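Local coordinates for protein putative peptidase (Bacteroides fragilis, PDB 5DYN) that probably acts as a clostripain-family cysteine protease that cleaves and so activates the Bacteroides fragilis toxin, at residues C85-Y90 with G107-G112; S92-G97 with K189-N194. All blocks are in the same frame, centred on the assembly; numbering follows the deposited sequence.

From the N terminus, residues 85-90, near the end of helix 78-92, come first, followed, one residue on, by 92-97, where the helix gives way to a loop. The chain then turns into 107-112, where interaction 1 closes a loop of 16 residues and sets the helix against the start of strand 110-115. Much later, at 189-194 on strand 185-196, interaction 2 closes a span of 91 residues back to 92-97. The four segments alternate along the chain, so the two closures cross, with centres about 8 Å apart. Strands 110-115 and 185-196 are neighbours in one sheet, and the contacts together tie the helix and the loop after it to that pair.

Interaction 1 (C85-Y90 with G107-G112); sequences CYYDYY and GGVSVG. With NA (sodium ion), chain F.
Val-109 carries most of this buried contact, its two methyls meeting three tyrosines spaced along one side of helix 78-92. Apolar packing does the work, for no hydrogen bond joins the two segments. CG1 of Val-109 lies between the backbone N and the carbonyl carbon (chi1 81°), which turns it to the helix: it lies 3.7 Å from Tyr-90 CB and also approaches Tyr-87, at 4.1 Å from CD1. The other methyl, CG2, is 3.7 Å from Tyr-86 CE2, so the valine is wedged among Tyr-86, Tyr-87 and Tyr-90. One CH-pi contact adds to this: Val-111 CG2 sits 4.3 Å from the centre of the Tyr-86 ring, displaced from its axis by 30°, and therefore leans on the CG-CD2 side of the ring. The Tyr-86 side chain runs at about a right angle to both valines.

Polar ends are held outside the interface. Tyr-86 OH hydrogen-bonds Asp-31 OD1 and Tyr-90 OH the carbonyl oxygen of Gly-62, so both rings are fixed at their far ends while their inner parts pack on the valines. Where the two backbones come nearest, Gly-108 CA is 4.0 Å from Tyr-90 O. That carbonyl oxygen coordinates a sodium ion at 3.0 Å, with Trp-105 O as a second ligand and Gly-108 also part of the site. Within the sheet, Val-109 and Val-111 pair through their backbones with Thr-191 and Lys-189. The arrangement is helix-on-sheet packing, helix 78-92 lying on the start of the central strand 110-115 of the caspase-like alpha/beta fold of clan CD peptidases, with a sodium site where the helix approaches the residues leading into the strand.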
ATOM      1  N   CYS B  85     -14.548  -4.153   1.837  1.00 36.06           N
ATOM      2  CA  CYS B  85     -15.118  -4.151   0.487  1.00 40.86           C
ATOM      3  C   CYS B  85     -14.194  -4.854  -0.495  1.00 36.92           C
ATOM      4  O   CYS B  85     -14.623  -5.726  -1.250  1.00 44.39           O
ATOM      5  CB  CYS B  85     -15.389  -2.725   0.006  1.00 39.01           C
ATOM      6  SG  CYS B  85     -16.868  -1.967   0.695  1.00 44.72           S
ATOM      7  N   TYR B  86     -12.928  -4.454  -0.476  1.00 32.54           N
ATOM      8  CA  TYR B  86     -11.901  -5.047  -1.319  1.00 37.76           C
ATOM      9  C   TYR B  86     -11.877  -6.560  -1.122  1.00 40.97           C
ATOM     10  O   TYR B  86     -11.900  -7.325  -2.091  1.00 33.98           O
ATOM     11  CB  TYR B  86     -10.528  -4.463  -0.985  1.00 36.59           C
ATOM     12  CG  TYR B  86      -9.487  -4.580  -2.081  1.00 35.84           C
ATOM     13  CD1 TYR B  86      -8.743  -3.471  -2.484  1.00 33.27           C
ATOM     14  CD2 TYR B  86      -9.259  -5.786  -2.725  1.00 36.11           C
ATOM     15  CE1 TYR B  86      -7.792  -3.574  -3.475  1.00 33.96           C
ATOM     16  CE2 TYR B  86      -8.312  -5.896  -3.725  1.00 39.39           C
ATOM     17  CZ  TYR B  86      -7.584  -4.789  -4.096  1.00 35.60           C
ATOM     18  OH  TYR B  86      -6.644  -4.901  -5.090  1.00 38.63           O
ATOM     19  N   TYR B  87     -11.844  -6.984   0.141  1.00 38.72           N
ATOM     20  CA  TYR B  87     -11.736  -8.403   0.463  1.00 40.03           C
ATOM     21  C   TYR B  87     -12.988  -9.194   0.094  1.00 40.65           C
ATOM     22  O   TYR B  87     -12.891 -10.248  -0.534  1.00 41.21           O
ATOM     23  CB  TYR B  87     -11.437  -8.598   1.948  1.00 41.27           C
ATOM     24  CG  TYR B  87     -11.453 -10.059   2.343  1.00 40.03           C
ATOM     25  CD1 TYR B  87     -10.389 -10.890   2.025  1.00 40.16           C
ATOM     26  CD2 TYR B  87     -12.541 -10.615   3.008  1.00 43.26           C
ATOM     27  CE1 TYR B  87     -10.397 -12.226   2.366  1.00 44.23           C
ATOM     28  CE2 TYR B  87     -12.558 -11.953   3.355  1.00 39.15           C
ATOM     29  CZ  TYR B  87     -11.481 -12.753   3.030  1.00 43.49           C
ATOM     30  OH  TYR B  87     -11.479 -14.087   3.368  1.00 52.80           O
ATOM     31  N   ASP B  88     -14.153  -8.694   0.502  1.00 38.70           N
ATOM     32  CA  ASP B  88     -15.416  -9.406   0.297  1.00 41.09           C
ATOM     33  C   ASP B  88     -15.669  -9.714  -1.173  1.00 41.88           C
ATOM     34  O   ASP B  88     -16.215 -10.765  -1.509  1.00 42.80           O
ATOM     35  CB  ASP B  88     -16.590  -8.603   0.866  1.00 45.80           C
ATOM     36  CG  ASP B  88     -16.641  -8.638   2.382  1.00 54.43           C
ATOM     37  OD1 ASP B  88     -16.098  -9.595   2.975  1.00 60.39           O
ATOM     38  OD2 ASP B  88     -17.226  -7.710   2.983  1.00 59.77           O
ATOM     39  N   TYR B  89     -15.263  -8.795  -2.042  1.00 43.62           N
ATOM     40  CA  TYR B  89     -15.449  -8.957  -3.479  1.00 40.12           C
ATOM     41  C   TYR B  89     -14.699 -10.169  -4.011  1.00 42.58           C
ATOM     42  O   TYR B  89     -15.260 -10.994  -4.735  1.00 44.13           O
ATOM     43  CB  TYR B  89     -14.988  -7.703  -4.219  1.00 41.12           C
ATOM     44  CG  TYR B  89     -15.281  -7.723  -5.702  1.00 47.04           C
ATOM     45  CD1 TYR B  89     -16.485  -7.238  -6.194  1.00 47.78           C
ATOM     46  CD2 TYR B  89     -14.353  -8.219  -6.611  1.00 39.81           C
ATOM     47  CE1 TYR B  89     -16.761  -7.247  -7.549  1.00 53.46           C
ATOM     48  CE2 TYR B  89     -14.622  -8.237  -7.968  1.00 44.13           C
ATOM     49  CZ  TYR B  89     -15.827  -7.748  -8.431  1.00 52.23           C
ATOM     50  OH  TYR B  89     -16.104  -7.756  -9.779  1.00 63.78           O
ATOM     51  N   TYR B  90     -13.426 -10.271  -3.648  1.00 40.68           N
ATOM     52  CA  TYR B  90     -12.580 -11.333  -4.173  1.00 43.08           C
ATOM     53  C   TYR B  90     -12.803 -12.655  -3.454  1.00 39.45           C
ATOM     54  O   TYR B  90     -12.527 -13.718  -4.012  1.00 41.59           O
ATOM     55  CB  TYR B  90     -11.105 -10.938  -4.087  1.00 40.22           C
ATOM     56  CG  TYR B  90     -10.672  -9.944  -5.141  1.00 35.82           C
ATOM     57  CD1 TYR B  90     -10.164 -10.375  -6.359  1.00 38.83           C
ATOM     58  CD2 TYR B  90     -10.759  -8.576  -4.913  1.00 35.41           C
ATOM     59  CE1 TYR B  90      -9.761  -9.472  -7.324  1.00 39.46           C
ATOM     60  CE2 TYR B  90     -10.356  -7.665  -5.872  1.00 33.39           C
ATOM     61  CZ  TYR B  90      -9.858  -8.118  -7.075  1.00 34.65           C
ATOM     62  OH  TYR B  90      -9.459  -7.217  -8.036  1.00 39.45           O
ATOM     63  N   GLY B 107      -8.547 -16.048  -7.815  1.00 35.06           N
ATOM     64  CA  GLY B 107      -7.347 -16.302  -7.041  1.00 39.46           C
ATOM     65  C   GLY B 107      -7.380 -15.707  -5.648  1.00 37.35           C
ATOM     66  O   GLY B 107      -6.462 -15.914  -4.854  1.00 39.75           O
ATOM     67  N   GLY B 108      -8.436 -14.963  -5.346  1.00 33.78           N
ATOM     68  CA  GLY B 108      -8.578 -14.365  -4.033  1.00 38.40           C
ATOM     69  C   GLY B 108      -7.688 -13.155  -3.832  1.00 40.54           C
ATOM     70  O   GLY B 108      -7.192 -12.569  -4.798  1.00 37.33           O
ATOM     71  N   VAL B 109      -7.474 -12.795  -2.570  1.00 40.39           N
ATOM     72  CA  VAL B 109      -6.759 -11.573  -2.220  1.00 35.60           C
ATOM     73  C   VAL B 109      -6.440 -11.540  -0.722  1.00 36.29           C
ATOM     74  O   VAL B 109      -6.968 -12.342   0.053  1.00 36.81           O
ATOM     75  CB  VAL B 109      -7.583 -10.317  -2.602  1.00 32.51           C
ATOM     76  CG1 VAL B 109      -8.637 -10.023  -1.540  1.00 37.46           C
ATOM     77  CG2 VAL B 109      -6.680  -9.110  -2.817  1.00 30.54           C
ATOM     78  N   SER B 110      -5.571 -10.617  -0.324  1.00 34.10           N
ATOM     79  CA  SER B 110      -5.307 -10.355   1.085  1.00 34.06           C
ATOM     80  C   SER B 110      -5.146  -8.852   1.309  1.00 36.39           C
ATOM     81  O   SER B 110      -4.380  -8.191   0.612  1.00 29.56           O
ATOM     82  CB  SER B 110      -4.060 -11.104   1.554  1.00 30.56           C
ATOM     83  OG  SER B 110      -2.890 -10.592   0.943  1.00 32.59           O
ATOM     84  N   VAL B 111      -5.881  -8.315   2.278  1.00 40.95           N
ATOM     85  CA  VAL B 111      -5.851  -6.885   2.567  1.00 36.85           C
ATOM     86  C   VAL B 111      -5.625  -6.628   4.055  1.00 39.42           C
ATOM     87  O   VAL B 111      -6.232  -7.278   4.908  1.00 36.14           O
ATOM     88  CB  VAL B 111      -7.164  -6.188   2.132  1.00 39.87           C
ATOM     89  CG1 VAL B 111      -7.095  -4.690   2.402  1.00 32.64           C
ATOM     90  CG2 VAL B 111      -7.448  -6.450   0.664  1.00 37.56           C
ATOM     91  N   GLY B 112      -4.745  -5.679   4.362  1.00 34.30           N
ATOM     92  CA  GLY B 112      -4.504  -5.290   5.737  1.00 34.90           C
ATOM     93  C   GLY B 112      -4.634  -3.793   5.943  1.00 34.42           C
ATOM     94  O   GLY B 112      -4.400  -3.009   5.024  1.00 33.82           O
TER
HETATM   95 NA    NA F 401     -11.104 -14.560  -6.464  1.00 45.22          NA

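Interaction 2 (S92-G97 with K189-N194); sequences SRYDDG and KSTPRN. Unlike the reference sequence in segment 92-97: Asp-95 (reference Asn).
Tyr-94 lies flat against Thr-191, joining the loop after helix 78-92 to strand 185-196 at the surface of the caspase-like alpha/beta fold. Thr-191 CB stands over one face of the ring, 3.8 Å from its centre and 21° off the normal, a CH-pi contact in which CG2 also reaches Tyr-94 CG. The opposite face is covered from within the loop by Asp-96 N, 3.5 Å above the plane. With CG anti to the backbone N (chi1 178°), the ring projects toward the strand, and Pro-192 CD packs 3.8 Å from Tyr-94 CE2. Tyr-94 OH takes only a weak, bent hydrogen bond from Arg-193 N, at 3.2 Å.

The ring plane stands almost perpendicular to that of the Arg-193 guanidinium; the Arg-193 side chain bends at chi3 and presents the edge of this group to Asp-96. Their salt bridge centres on Asp-96 OD1, which takes two guanidinium N-H groups, the one from Arg-193 NH2 weakly at 2.9 Å. Because the carboxylate and guanidinium planes are turned 50° apart, they do not mate flat. The shorter bond, 2.6 Å from Arg-193 NE to Asp-96 OD1, lies in the guanidinium plane and uses the syn lone pair of that oxygen.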
ATOM      1  N   SER B  92     -15.764 -13.663  -2.486  1.00 45.52           N
ATOM      2  CA  SER B  92     -17.027 -14.158  -3.022  1.00 44.90           C
ATOM      3  C   SER B  92     -16.800 -14.924  -4.317  1.00 42.55           C
ATOM      4  O   SER B  92     -17.527 -15.865  -4.634  1.00 50.29           O
ATOM      5  CB  SER B  92     -18.000 -13.003  -3.264  1.00 40.55           C
ATOM      6  OG  SER B  92     -18.378 -12.395  -2.042  1.00 53.74           O
ATOM      7  N   ARG B  93     -15.780 -14.514  -5.061  1.00 37.13           N
ATOM      8  CA  ARG B  93     -15.479 -15.125  -6.348  1.00 41.81           C
ATOM      9  C   ARG B  93     -14.279 -16.067  -6.254  1.00 38.92           C
ATOM     10  O   ARG B  93     -13.791 -16.567  -7.266  1.00 39.50           O
ATOM     11  CB  ARG B  93     -15.231 -14.037  -7.393  1.00 44.19           C
ATOM     12  CG  ARG B  93     -16.452 -13.165  -7.640  1.00 42.12           C
ATOM     13  CD  ARG B  93     -16.105 -11.862  -8.335  1.00 46.22           C
ATOM     14  NE  ARG B  93     -17.308 -11.095  -8.649  1.00 52.92           N
ATOM     15  CZ  ARG B  93     -17.983 -10.369  -7.763  1.00 57.11           C
ATOM     16  NH1 ARG B  93     -17.572 -10.304  -6.504  1.00 52.46           N
ATOM     17  NH2 ARG B  93     -19.070  -9.706  -8.135  1.00 55.14           N
ATOM     18  N   TYR B  94     -13.822 -16.313  -5.030  1.00 34.15           N
ATOM     19  CA  TYR B  94     -12.667 -17.169  -4.798  1.00 34.39           C
ATOM     20  C   TYR B  94     -12.972 -18.627  -5.113  1.00 37.71           C
ATOM     21  O   TYR B  94     -13.918 -19.202  -4.578  1.00 43.78           O
ATOM     22  CB  TYR B  94     -12.191 -17.037  -3.350  1.00 38.50           C
ATOM     23  CG  TYR B  94     -11.028 -17.936  -2.999  1.00 39.08           C
ATOM     24  CD1 TYR B  94      -9.734 -17.617  -3.392  1.00 39.61           C
ATOM     25  CD2 TYR B  94     -11.220 -19.102  -2.270  1.00 37.24           C
ATOM     26  CE1 TYR B  94      -8.666 -18.437  -3.070  1.00 38.67           C
ATOM     27  CE2 TYR B  94     -10.159 -19.927  -1.944  1.00 34.10           C
ATOM     28  CZ  TYR B  94      -8.885 -19.590  -2.348  1.00 38.72           C
ATOM     29  OH  TYR B  94      -7.828 -20.409  -2.027  1.00 40.27           O
ATOM     30  N   ASP B  95     -12.164 -19.222  -5.982  1.00 41.57           N
ATOM     31  CA  ASP B  95     -12.313 -20.631  -6.321  1.00 36.15           C
ATOM     32  C   ASP B  95     -10.936 -21.281  -6.424  1.00 39.19           C
ATOM     33  O   ASP B  95     -10.689 -22.110  -7.303  1.00 37.98           O
ATOM     34  CB  ASP B  95     -13.092 -20.794  -7.629  1.00 43.06           C
ATOM     35  CG  ASP B  95     -13.650 -22.198  -7.809  1.00 43.18           C
ATOM     36  OD1 ASP B  95     -13.865 -22.892  -6.793  1.00 40.95           O
ATOM     37  OD2 ASP B  95     -13.876 -22.606  -8.967  1.00 49.28           O
ATOM     38  N   ASP B  96     -10.049 -20.886  -5.513  1.00 35.82           N
ATOM     39  CA  ASP B  96      -8.675 -21.383  -5.455  1.00 35.49           C
ATOM     40  C   ASP B  96      -7.958 -21.251  -6.802  1.00 38.84           C
ATOM     41  O   ASP B  96      -7.204 -22.134  -7.209  1.00 37.79           O
ATOM     42  CB  ASP B  96      -8.653 -22.840  -4.978  1.00 36.06           C
ATOM     43  CG  ASP B  96      -7.271 -23.283  -4.513  1.00 45.54           C
ATOM     44  OD1 ASP B  96      -6.509 -22.433  -4.003  1.00 37.91           O
ATOM     45  OD2 ASP B  96      -6.948 -24.481  -4.660  1.00 44.18           O
ATOM     46  N   GLY B  97      -8.209 -20.143  -7.493  1.00 42.29           N
ATOM     47  CA  GLY B  97      -7.502 -19.832  -8.721  1.00 38.27           C
ATOM     48  C   GLY B  97      -7.913 -20.622  -9.952  1.00 44.47           C
ATOM     49  O   GLY B  97      -7.258 -20.536 -10.991  1.00 45.88           O
ATOM     50  N   LYS B 189      -7.474  -9.711   6.494  1.00 39.91           N
ATOM     51  CA  LYS B 189      -8.258 -10.820   5.976  1.00 42.02           C
ATOM     52  C   LYS B 189      -7.628 -11.342   4.696  1.00 42.64           C
ATOM     53  O   LYS B 189      -7.113 -10.569   3.882  1.00 35.71           O
ATOM     54  CB  LYS B 189      -9.706 -10.394   5.724  1.00 39.63           C
ATOM     55  CG  LYS B 189     -10.490 -10.091   6.985  1.00 40.10           C
ATOM     56  CD  LYS B 189     -10.886 -11.369   7.699  1.00 49.41           C
ATOM     57  CE  LYS B 189     -11.876 -12.170   6.868  1.00 49.12           C
ATOM     58  NZ  LYS B 189     -12.379 -13.367   7.598  1.00 53.03           N
ATOM     59  N   SER B 190      -7.661 -12.657   4.528  1.00 38.04           N
ATOM     60  CA  SER B 190      -7.104 -13.279   3.340  1.00 38.23           C
ATOM     61  C   SER B 190      -7.834 -14.560   2.988  1.00 41.37           C
ATOM     62  O   SER B 190      -8.254 -15.311   3.866  1.00 45.27           O
ATOM     63  CB  SER B 190      -5.618 -13.579   3.532  1.00 32.69           C
ATOM     64  OG  SER B 190      -5.083 -14.215   2.381  1.00 31.01           O
ATOM     65  N   THR B 191      -7.985 -14.801   1.693  1.00 38.29           N
ATOM     66  CA  THR B 191      -8.424 -16.096   1.213  1.00 34.04           C
ATOM     67  C   THR B 191      -7.357 -17.122   1.592  1.00 37.81           C
ATOM     68  O   THR B 191      -6.209 -16.749   1.836  1.00 34.36           O
ATOM     69  CB  THR B 191      -8.658 -16.079  -0.311  1.00 38.15           C
ATOM     70  OG1 THR B 191      -7.490 -15.581  -0.974  1.00 35.97           O
ATOM     71  CG2 THR B 191      -9.844 -15.190  -0.649  1.00 36.73           C
ATOM     72  N   PRO B 192      -7.734 -18.412   1.672  1.00 41.43           N
ATOM     73  CA  PRO B 192      -6.752 -19.455   1.995  1.00 39.36           C
ATOM     74  C   PRO B 192      -5.486 -19.356   1.146  1.00 36.01           C
ATOM     75  O   PRO B 192      -4.386 -19.605   1.639  1.00 35.65           O
ATOM     76  CB  PRO B 192      -7.513 -20.749   1.699  1.00 34.75           C
ATOM     77  CG  PRO B 192      -8.936 -20.400   1.964  1.00 33.91           C
ATOM     78  CD  PRO B 192      -9.099 -18.961   1.548  1.00 35.89           C
ATOM     79  N   ARG B 193      -5.647 -18.985  -0.119  1.00 35.37           N
ATOM     80  CA  ARG B 193      -4.506 -18.773  -0.996  1.00 34.31           C
ATOM     81  C   ARG B 193      -4.663 -17.479  -1.795  1.00 35.41           C
ATOM     82  O   ARG B 193      -5.766 -16.951  -1.936  1.00 30.24           O
ATOM     83  CB  ARG B 193      -4.320 -19.968  -1.935  1.00 27.59           C
ATOM     84  CG  ARG B 193      -4.047 -21.282  -1.206  1.00 35.61           C
ATOM     85  CD  ARG B 193      -3.267 -22.270  -2.062  1.00 27.77           C
ATOM     86  NE  ARG B 193      -3.982 -22.628  -3.281  1.00 32.08           N
ATOM     87  CZ  ARG B 193      -3.428 -23.264  -4.308  1.00 33.40           C
ATOM     88  NH1 ARG B 193      -2.148 -23.611  -4.263  1.00 26.75           N
ATOM     89  NH2 ARG B 193      -4.152 -23.550  -5.380  1.00 32.93           N
ATOM     90  N   ASN B 194      -3.541 -16.961  -2.287  1.00 35.58           N
ATOM     91  CA  ASN B 194      -3.524 -15.806  -3.179  1.00 34.54           C
ATOM     92  C   ASN B 194      -2.877 -16.184  -4.503  1.00 33.77           C
ATOM     93  O   ASN B 194      -2.272 -17.251  -4.625  1.00 31.36           O
ATOM     94  CB  ASN B 194      -2.765 -14.628  -2.555  1.00 32.26           C
ATOM     95  CG  ASN B 194      -3.542 -13.934  -1.451  1.00 31.97           C
ATOM     96  OD1 ASN B 194      -4.532 -14.455  -0.941  1.00 34.95           O
ATOM     97  ND2 ASN B 194      -3.087 -12.747  -1.073  1.00 31.70           N
TER